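Local structure of SPCU (Pseudomonas aeruginosa, 4AKX) at residues R35-V49 against A81-G93. The protein probably serves as the dedicated type III secretion chaperone of the phospholipase toxin ExoU, binding it as a dimer before export. Sequence-based numbering, arbitrary orientation.
Sequences RLEGGWLFVVELGLV and AGRLVLWAEARDG
Arg83 crosses Glu45 at a slant and lies against Leu48 where strands 83-91 and 39-48 near the end of their pairing. Its CB lies 4.0 Å from Leu48 CD2; beyond it the chain stays extended through chi2, so that CG and CD pass across Glu45 CG, with CD 3.4 Å from that atom. A bend at chi3 (-62°) then turns the guanidinium so that one face receives Leu48 CD2 and NH1 reaches Glu45 OE2 at 3.2 Å, a weak, bent salt bridge between planes 65° apart. NH2 pairs instead with Glu609 of the ExoU chain; a long aliphatic stem with a branched charge suits both tasks. Here a beta bulge shifts the register: Leu84 N bonds to Gly47 O, and Gly47, at a positive phi, adopts a backbone shape that a side chain would hinder.

The two strands are antiparallel neighbours in the curved sheet that, with flanking helices, forms the alpha+beta fold of type III secretion chaperones. On one face Phe42, Val44, Leu86, Ala88 and Ala90 provide apolar packing, and helix 97-118 lies against several of them; the small Ala90 fits under the Phe42 ring, its CB 4.1 Å from CZ. The other face carries Val43, whose CG2 meets Trp87 CB, while Leu41 CD2 touches Trp87 CE3 at 3.6 Å; the indole NE1 bonds to Asn65 O of the second subunit. At the far end Arg35, from the neighbouring strand 31-35, reaches across the start of strand 39-48 and grips Asp92 OD2 end-on with NH1 (2.9 Å) and NH2 (3.0 Å), its CD over one face of the Trp40 indole, offset toward the rim.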
ATOM      1  N   ARG A  35      -1.294  -4.289  23.671  1.00 89.64           N
ATOM      2  CA  ARG A  35      -0.384  -3.612  24.568  1.00 92.39           C
ATOM      3  C   ARG A  35       1.057  -4.041  24.315  1.00 97.07           C
ATOM      4  O   ARG A  35       1.326  -5.205  24.011  1.00 99.01           O
ATOM      5  CB  ARG A  35      -0.803  -3.835  26.019  1.00 92.87           C
ATOM      6  CG  ARG A  35       0.249  -3.480  27.060  1.00100.82           C
ATOM      7  CD  ARG A  35       0.575  -1.990  27.113  1.00100.46           C
ATOM      8  NE  ARG A  35       1.314  -1.646  28.334  1.00106.89           N
ATOM      9  CZ  ARG A  35       1.622  -0.406  28.719  1.00110.21           C
ATOM     10  NH1 ARG A  35       1.285   0.638  27.975  1.00112.82           N
ATOM     11  NH2 ARG A  35       2.274  -0.207  29.853  1.00115.21           N
ATOM     12  N   LEU A  36       1.973  -3.081  24.431  1.00103.50           N
ATOM     13  CA  LEU A  36       3.354  -3.246  23.971  1.00108.73           C
ATOM     14  C   LEU A  36       4.362  -3.188  25.094  1.00120.23           C
ATOM     15  O   LEU A  36       4.047  -3.508  26.245  1.00134.94           O
ATOM     16  CB  LEU A  36       3.707  -2.190  22.918  1.00 99.55           C
ATOM     17  CG  LEU A  36       3.044  -2.420  21.570  1.00 90.44           C
ATOM     18  CD1 LEU A  36       3.497  -1.385  20.554  1.00 84.83           C
ATOM     19  CD2 LEU A  36       3.311  -3.845  21.091  1.00 91.11           C
ATOM     20  N   GLU A  37       5.591  -2.815  24.742  1.00125.21           N
ATOM     21  CA  GLU A  37       6.663  -2.687  25.715  1.00140.39           C
ATOM     22  C   GLU A  37       6.381  -1.508  26.631  1.00141.20           C
ATOM     23  O   GLU A  37       6.324  -1.654  27.856  1.00146.03           O
ATOM     24  CB  GLU A  37       8.015  -2.506  25.008  1.00150.38           C
ATOM     25  CG  GLU A  37       9.190  -2.168  25.934  1.00163.33           C
ATOM     26  CD  GLU A  37       9.460  -3.249  26.978  1.00174.54           C
ATOM     27  OE1 GLU A  37       9.605  -4.450  26.606  1.00182.02           O
ATOM     28  OE2 GLU A  37       9.534  -2.895  28.176  1.00179.59           O
ATOM     29  N   GLY A  38       6.191  -0.341  26.025  1.00132.08           N
ATOM     30  CA  GLY A  38       5.947   0.876  26.776  1.00126.05           C
ATOM     31  C   GLY A  38       4.994   1.741  26.001  1.00113.15           C
ATOM     32  O   GLY A  38       5.311   2.880  25.655  1.00109.58           O
ATOM     33  N   GLY A  39       3.830   1.177  25.705  1.00107.30           N
ATOM     34  CA  GLY A  39       2.826   1.862  24.909  1.00 97.68           C
ATOM     35  C   GLY A  39       1.762   0.925  24.397  1.00 90.84           C
ATOM     36  O   GLY A  39       1.924  -0.291  24.442  1.00 98.87           O
ATOM     37  N   TRP A  40       0.662   1.499  23.929  1.00 81.77           N
ATOM     38  CA  TRP A  40      -0.431   0.743  23.341  1.00 74.30           C
ATOM     39  C   TRP A  40      -0.454   0.941  21.837  1.00 70.25           C
ATOM     40  O   TRP A  40       0.003   1.957  21.335  1.00 73.72           O
ATOM     41  CB  TRP A  40      -1.738   1.227  23.924  1.00 73.01           C
ATOM     42  CG  TRP A  40      -1.936   0.862  25.367  1.00 79.62           C
ATOM     43  CD1 TRP A  40      -1.435   1.515  26.498  1.00 84.01           C
ATOM     44  CD2 TRP A  40      -2.757  -0.219  25.884  1.00 81.01           C
ATOM     45  NE1 TRP A  40      -1.872   0.898  27.650  1.00 83.80           N
ATOM     46  CE2 TRP A  40      -2.659  -0.153  27.345  1.00 83.93           C
ATOM     47  CE3 TRP A  40      -3.543  -1.207  25.303  1.00 80.84           C
ATOM     48  CZ2 TRP A  40      -3.307  -1.051  28.158  1.00 91.45           C
ATOM     49  CZ3 TRP A  40      -4.188  -2.117  26.131  1.00 84.16           C
ATOM     50  CH2 TRP A  40      -4.080  -2.038  27.527  1.00 92.23           C
ATOM     51  N   LEU A  41      -1.026  -0.012  21.113  1.00 62.60           N
ATOM     52  CA  LEU A  41      -1.116   0.055  19.684  1.00 56.62           C
ATOM     53  C   LEU A  41      -2.588   0.122  19.308  1.00 55.71           C
ATOM     54  O   LEU A  41      -3.304  -0.869  19.512  1.00 54.28           O
ATOM     55  CB  LEU A  41      -0.539  -1.232  19.121  1.00 59.42           C
ATOM     56  CG  LEU A  41       0.084  -1.323  17.727  1.00 59.51           C
ATOM     57  CD1 LEU A  41       0.257  -2.778  17.324  1.00 59.42           C
ATOM     58  CD2 LEU A  41      -0.758  -0.626  16.712  1.00 56.20           C
ATOM     59  N   PHE A  42      -3.061   1.267  18.779  1.00 53.84           N
ATOM     60  CA  PHE A  42      -4.463   1.338  18.314  1.00 54.62           C
ATOM     61  C   PHE A  42      -4.504   0.933  16.869  1.00 54.27           C
ATOM     62  O   PHE A  42      -3.604   1.289  16.113  1.00 54.19           O
ATOM     63  CB  PHE A  42      -5.114   2.727  18.470  1.00 53.66           C
ATOM     64  CG  PHE A  42      -5.029   3.302  19.864  1.00 58.52           C
ATOM     65  CD1 PHE A  42      -4.786   2.494  20.967  1.00 57.68           C
ATOM     66  CD2 PHE A  42      -5.209   4.668  20.070  1.00 59.73           C
ATOM     67  CE1 PHE A  42      -4.674   3.033  22.228  1.00 58.11           C
ATOM     68  CE2 PHE A  42      -5.109   5.200  21.337  1.00 61.06           C
ATOM     69  CZ  PHE A  42      -4.835   4.378  22.410  1.00 60.26           C
ATOM     70  N   VAL A  43      -5.578   0.245  16.486  1.00 50.58           N
ATOM     71  CA  VAL A  43      -5.706  -0.376  15.178  1.00 50.20           C
ATOM     72  C   VAL A  43      -7.174  -0.383  14.772  1.00 53.13           C
ATOM     73  O   VAL A  43      -8.058  -0.630  15.587  1.00 59.76           O
ATOM     74  CB  VAL A  43      -5.298  -1.864  15.234  1.00 51.56           C
ATOM     75  CG1 VAL A  43      -5.620  -2.558  13.927  1.00 48.00           C
ATOM     76  CG2 VAL A  43      -3.835  -2.024  15.581  1.00 50.02           C
ATOM     77  N   VAL A  44      -7.434  -0.170  13.497  1.00 53.76           N
ATOM     78  CA  VAL A  44      -8.781  -0.259  12.978  1.00 53.00           C
ATOM     79  C   VAL A  44      -8.766  -1.142  11.722  1.00 55.03           C
ATOM     80  O   VAL A  44      -7.826  -1.120  10.928  1.00 58.59           O
ATOM     81  CB  VAL A  44      -9.362   1.144  12.743  1.00 51.78           C
ATOM     82  CG1 VAL A  44     -10.531   1.113  11.780  1.00 54.29           C
ATOM     83  CG2 VAL A  44      -9.806   1.710  14.067  1.00 55.74           C
ATOM     84  N   GLU A  45      -9.778  -1.974  11.598  1.00 57.08           N
ATOM     85  CA  GLU A  45      -9.787  -3.016  10.621  1.00 61.67           C
ATOM     86  C   GLU A  45     -10.628  -2.519   9.450  1.00 66.31           C
ATOM     87  O   GLU A  45     -11.649  -1.871   9.646  1.00 75.44           O
ATOM     88  CB  GLU A  45     -10.389  -4.273  11.255  1.00 66.59           C
ATOM     89  CG  GLU A  45     -10.544  -5.461  10.314  1.00 83.07           C
ATOM     90  CD  GLU A  45     -11.983  -5.711   9.834  1.00 93.15           C
ATOM     91  OE1 GLU A  45     -12.952  -5.235  10.468  1.00107.19           O
ATOM     92  OE2 GLU A  45     -12.149  -6.418   8.819  1.00 94.70           O
ATOM     93  N   LEU A  46     -10.193  -2.812   8.233  1.00 64.94           N
ATOM     94  CA  LEU A  46     -10.937  -2.425   7.061  1.00 62.47           C
ATOM     95  C   LEU A  46     -11.362  -3.592   6.166  1.00 69.87           C
ATOM     96  O   LEU A  46     -11.802  -3.368   5.049  1.00 79.29           O
ATOM     97  CB  LEU A  46     -10.131  -1.416   6.259  1.00 60.84           C
ATOM     98  CG  LEU A  46     -10.144   0.033   6.776  1.00 63.63           C
ATOM     99  CD1 LEU A  46      -9.052   0.874   6.127  1.00 59.41           C
ATOM    100  CD2 LEU A  46     -11.509   0.682   6.549  1.00 65.79           C
ATOM    101  N   GLY A  47     -11.252  -4.831   6.648  1.00 71.08           N
ATOM    102  CA  GLY A  47     -11.442  -6.015   5.780  1.00 68.01           C
ATOM    103  C   GLY A  47     -10.215  -6.527   5.004  1.00 71.12           C
ATOM    104  O   GLY A  47      -9.183  -5.854   4.889  1.00 71.69           O
ATOM    105  N   LEU A  48     -10.335  -7.737   4.468  1.00 74.30           N
ATOM    106  CA  LEU A  48      -9.281  -8.332   3.646  1.00 66.96           C
ATOM    107  C   LEU A  48      -9.124  -7.541   2.368  1.00 66.26           C
ATOM    108  O   LEU A  48     -10.116  -7.154   1.742  1.00 67.15           O
ATOM    109  CB  LEU A  48      -9.616  -9.796   3.297  1.00 66.88           C
ATOM    110  CG  LEU A  48      -9.676 -10.785   4.464  1.00 67.96           C
ATOM    111  CD1 LEU A  48      -9.979 -12.199   4.022  1.00 72.69           C
ATOM    112  CD2 LEU A  48      -8.385 -10.761   5.268  1.00 71.04           C
ATOM    113  N   VAL A  49      -7.876  -7.321   1.969  1.00 61.56           N
ATOM    114  CA  VAL A  49      -7.599  -6.673   0.713  1.00 58.22           C
ATOM    115  C   VAL A  49      -8.346  -7.367  -0.419  1.00 65.76           C
ATOM    116  O   VAL A  49      -8.358  -8.604  -0.524  1.00 66.42           O
ATOM    117  CB  VAL A  49      -6.105  -6.634   0.415  1.00 57.36           C
ATOM    118  CG1 VAL A  49      -5.861  -5.972  -0.925  1.00 62.89           C
ATOM    119  CG2 VAL A  49      -5.371  -5.849   1.470  1.00 53.04           C
ATOM    120  N   ALA A  81      -2.421 -11.987   7.636  1.00 77.07           N
ATOM    121  CA  ALA A  81      -3.570 -12.637   7.045  1.00 76.05           C
ATOM    122  C   ALA A  81      -4.119 -11.830   5.870  1.00 71.88           C
ATOM    123  O   ALA A  81      -5.056 -12.253   5.216  1.00 85.26           O
ATOM    124  CB  ALA A  81      -4.643 -12.891   8.088  1.00 75.66           C
ATOM    125  N   GLY A  82      -3.508 -10.703   5.560  1.00 61.94           N
ATOM    126  CA  GLY A  82      -3.919  -9.959   4.383  1.00 62.12           C
ATOM    127  C   GLY A  82      -5.043  -8.994   4.686  1.00 64.26           C
ATOM    128  O   GLY A  82      -5.742  -8.539   3.787  1.00 64.58           O
ATOM    129  N   ARG A  83      -5.204  -8.674   5.969  1.00 70.74           N
ATOM    130  CA  ARG A  83      -6.273  -7.808   6.437  1.00 63.29           C
ATOM    131  C   ARG A  83      -5.769  -6.409   6.489  1.00 60.75           C
ATOM    132  O   ARG A  83      -4.721  -6.144   7.095  1.00 57.75           O
ATOM    133  CB  ARG A  83      -6.734  -8.220   7.818  1.00 64.02           C
ATOM    134  CG  ARG A  83      -8.046  -7.558   8.233  1.00 69.74           C
ATOM    135  CD  ARG A  83      -8.514  -8.033   9.611  1.00 63.92           C
ATOM    136  NE  ARG A  83      -8.783  -9.449   9.608  1.00 65.29           N
ATOM    137  CZ  ARG A  83      -9.821  -9.976   8.992  1.00 72.51           C
ATOM    138  NH1 ARG A  83     -10.664  -9.185   8.348  1.00 74.41           N
ATOM    139  NH2 ARG A  83     -10.017 -11.285   9.014  1.00 79.39           N
ATOM    140  N   LEU A  84      -6.515  -5.515   5.835  1.00 66.61           N
ATOM    141  CA  LEU A  84      -6.118  -4.110   5.655  1.00 61.44           C
ATOM    142  C   LEU A  84      -6.436  -3.285   6.893  1.00 60.24           C
ATOM    143  O   LEU A  84      -7.559  -3.294   7.391  1.00 67.21           O
ATOM    144  CB  LEU A  84      -6.808  -3.514   4.443  1.00 60.84           C
ATOM    145  CG  LEU A  84      -5.874  -2.566   3.709  1.00 64.21           C
ATOM    146  CD1 LEU A  84      -6.537  -2.191   2.408  1.00 71.45           C
ATOM    147  CD2 LEU A  84      -5.625  -1.323   4.530  1.00 71.45           C
ATOM    148  N   VAL A  85      -5.431  -2.594   7.400  1.00 52.99           N
ATOM    149  CA  VAL A  85      -5.452  -2.119   8.766  1.00 50.61           C
ATOM    150  C   VAL A  85      -4.930  -0.691   8.821  1.00 52.35           C
ATOM    151  O   VAL A  85      -4.004  -0.328   8.083  1.00 60.57           O
ATOM    152  CB  VAL A  85      -4.571  -3.012   9.657  1.00 50.19           C
ATOM    153  CG1 VAL A  85      -4.258  -2.314  10.960  1.00 55.08           C
ATOM    154  CG2 VAL A  85      -5.243  -4.339   9.920  1.00 49.15           C
ATOM    155  N   LEU A  86      -5.556   0.133   9.647  1.00 47.28           N
ATOM    156  CA  LEU A  86      -5.031   1.423   9.919  1.00 46.09           C
ATOM    157  C   LEU A  86      -4.573   1.303  11.316  1.00 47.53           C
ATOM    158  O   LEU A  86      -5.266   0.720  12.118  1.00 56.84           O
ATOM    159  CB  LEU A  86      -6.130   2.442   9.867  1.00 48.99           C
ATOM    160  CG  LEU A  86      -6.570   2.854   8.482  1.00 54.12           C
ATOM    161  CD1 LEU A  86      -7.956   3.493   8.520  1.00 56.30           C
ATOM    162  CD2 LEU A  86      -5.571   3.827   7.909  1.00 53.92           C
ATOM    163  N   TRP A  87      -3.410   1.838  11.636  1.00 45.73           N
ATOM    164  CA  TRP A  87      -2.954   1.763  13.015  1.00 49.97           C
ATOM    165  C   TRP A  87      -2.150   2.931  13.388  1.00 51.29           C
ATOM    166  O   TRP A  87      -1.654   3.632  12.517  1.00 57.17           O
ATOM    167  CB  TRP A  87      -2.144   0.501  13.265  1.00 49.56           C
ATOM    168  CG  TRP A  87      -0.849   0.430  12.495  1.00 48.42           C
ATOM    169  CD1 TRP A  87      -0.674  -0.006  11.182  1.00 50.54           C
ATOM    170  CD2 TRP A  87       0.481   0.744  12.960  1.00 48.12           C
ATOM    171  NE1 TRP A  87       0.653   0.023  10.820  1.00 48.05           N
ATOM    172  CE2 TRP A  87       1.396   0.452  11.834  1.00 49.47           C
ATOM    173  CE3 TRP A  87       1.008   1.221  14.136  1.00 54.35           C
ATOM    174  CZ2 TRP A  87       2.757   0.649  11.919  1.00 50.80           C
ATOM    175  CZ3 TRP A  87       2.414   1.419  14.216  1.00 55.58           C
ATOM    176  CH2 TRP A  87       3.256   1.146  13.130  1.00 51.97           C
ATOM    177  N   ALA A  88      -2.046   3.170  14.695  1.00 51.77           N
ATOM    178  CA  ALA A  88      -1.129   4.169  15.247  1.00 53.34           C
ATOM    179  C   ALA A  88      -0.587   3.598  16.501  1.00 55.44           C
ATOM    180  O   ALA A  88      -1.082   2.590  16.980  1.00 60.09           O
ATOM    181  CB  ALA A  88      -1.850   5.478  15.550  1.00 51.04           C
ATOM    182  N   GLU A  89       0.369   4.293  17.082  1.00 60.81           N
ATOM    183  CA  GLU A  89       1.128   3.774  18.189  1.00 66.13           C
ATOM    184  C   GLU A  89       1.147   4.828  19.259  1.00 69.87           C
ATOM    185  O   GLU A  89       1.718   5.899  19.082  1.00 70.11           O
ATOM    186  CB  GLU A  89       2.551   3.473  17.713  1.00 75.26           C
ATOM    187  CG  GLU A  89       3.594   3.351  18.800  1.00 91.24           C
ATOM    188  CD  GLU A  89       3.283   2.236  19.779  1.00104.28           C
ATOM    189  OE1 GLU A  89       2.112   1.790  19.796  1.00116.11           O
ATOM    190  OE2 GLU A  89       4.204   1.808  20.528  1.00107.09           O
ATOM    191  N   ALA A  90       0.478   4.547  20.362  1.00 76.56           N
ATOM    192  CA  ALA A  90       0.479   5.460  21.505  1.00 79.82           C
ATOM    193  C   ALA A  90       1.493   5.024  22.539  1.00 84.07           C
ATOM    194  O   ALA A  90       1.408   3.913  23.067  1.00 78.22           O
ATOM    195  CB  ALA A  90      -0.894   5.506  22.122  1.00 81.33           C
ATOM    196  N   ARG A  91       2.464   5.891  22.812  1.00 94.64           N
ATOM    197  CA  ARG A  91       3.484   5.598  23.826  1.00106.41           C
ATOM    198  C   ARG A  91       3.051   6.107  25.183  1.00107.01           C
ATOM    199  O   ARG A  91       2.362   7.123  25.277  1.00105.23           O
ATOM    200  CB  ARG A  91       4.840   6.216  23.454  1.00113.76           C
ATOM    201  CG  ARG A  91       5.556   5.483  22.270  1.00116.20           C
ATOM    202  CD  ARG A  91       6.911   6.131  22.030  1.00134.95           C
ATOM    203  NE  ARG A  91       6.845   7.225  21.032  1.00144.41           N
ATOM    204  CZ  ARG A  91       7.730   8.222  20.951  1.00150.66           C
ATOM    205  NH1 ARG A  91       8.752   8.294  21.824  1.00155.84           N
ATOM    206  NH2 ARG A  91       7.583   9.160  20.003  1.00147.94           N
ATOM    207  N   ASP A  92       3.453   5.394  26.235  1.00114.76           N
ATOM    208  CA  ASP A  92       3.421   5.945  27.591  1.00122.29           C
ATOM    209  C   ASP A  92       4.481   7.045  27.691  1.00125.83           C
ATOM    210  O   ASP A  92       5.435   7.082  26.902  1.00124.99           O
ATOM    211  CB  ASP A  92       3.662   4.855  28.647  1.00125.95           C
ATOM    212  CG  ASP A  92       2.669   3.693  28.545  1.00126.40           C
ATOM    213  OD1 ASP A  92       1.651   3.816  27.823  1.00119.85           O
ATOM    214  OD2 ASP A  92       2.912   2.649  29.194  1.00131.89           O
ATOM    215  N   GLY A  93       4.305   7.948  28.644  1.00128.14           N
ATOM    216  CA  GLY A  93       5.092   9.165  28.668  1.00133.38           C
ATOM    217  C   GLY A  93       4.574  10.103  27.605  1.00127.53           C
ATOM    218  O   GLY A  93       3.549  10.748  27.789  1.00129.41           O
TER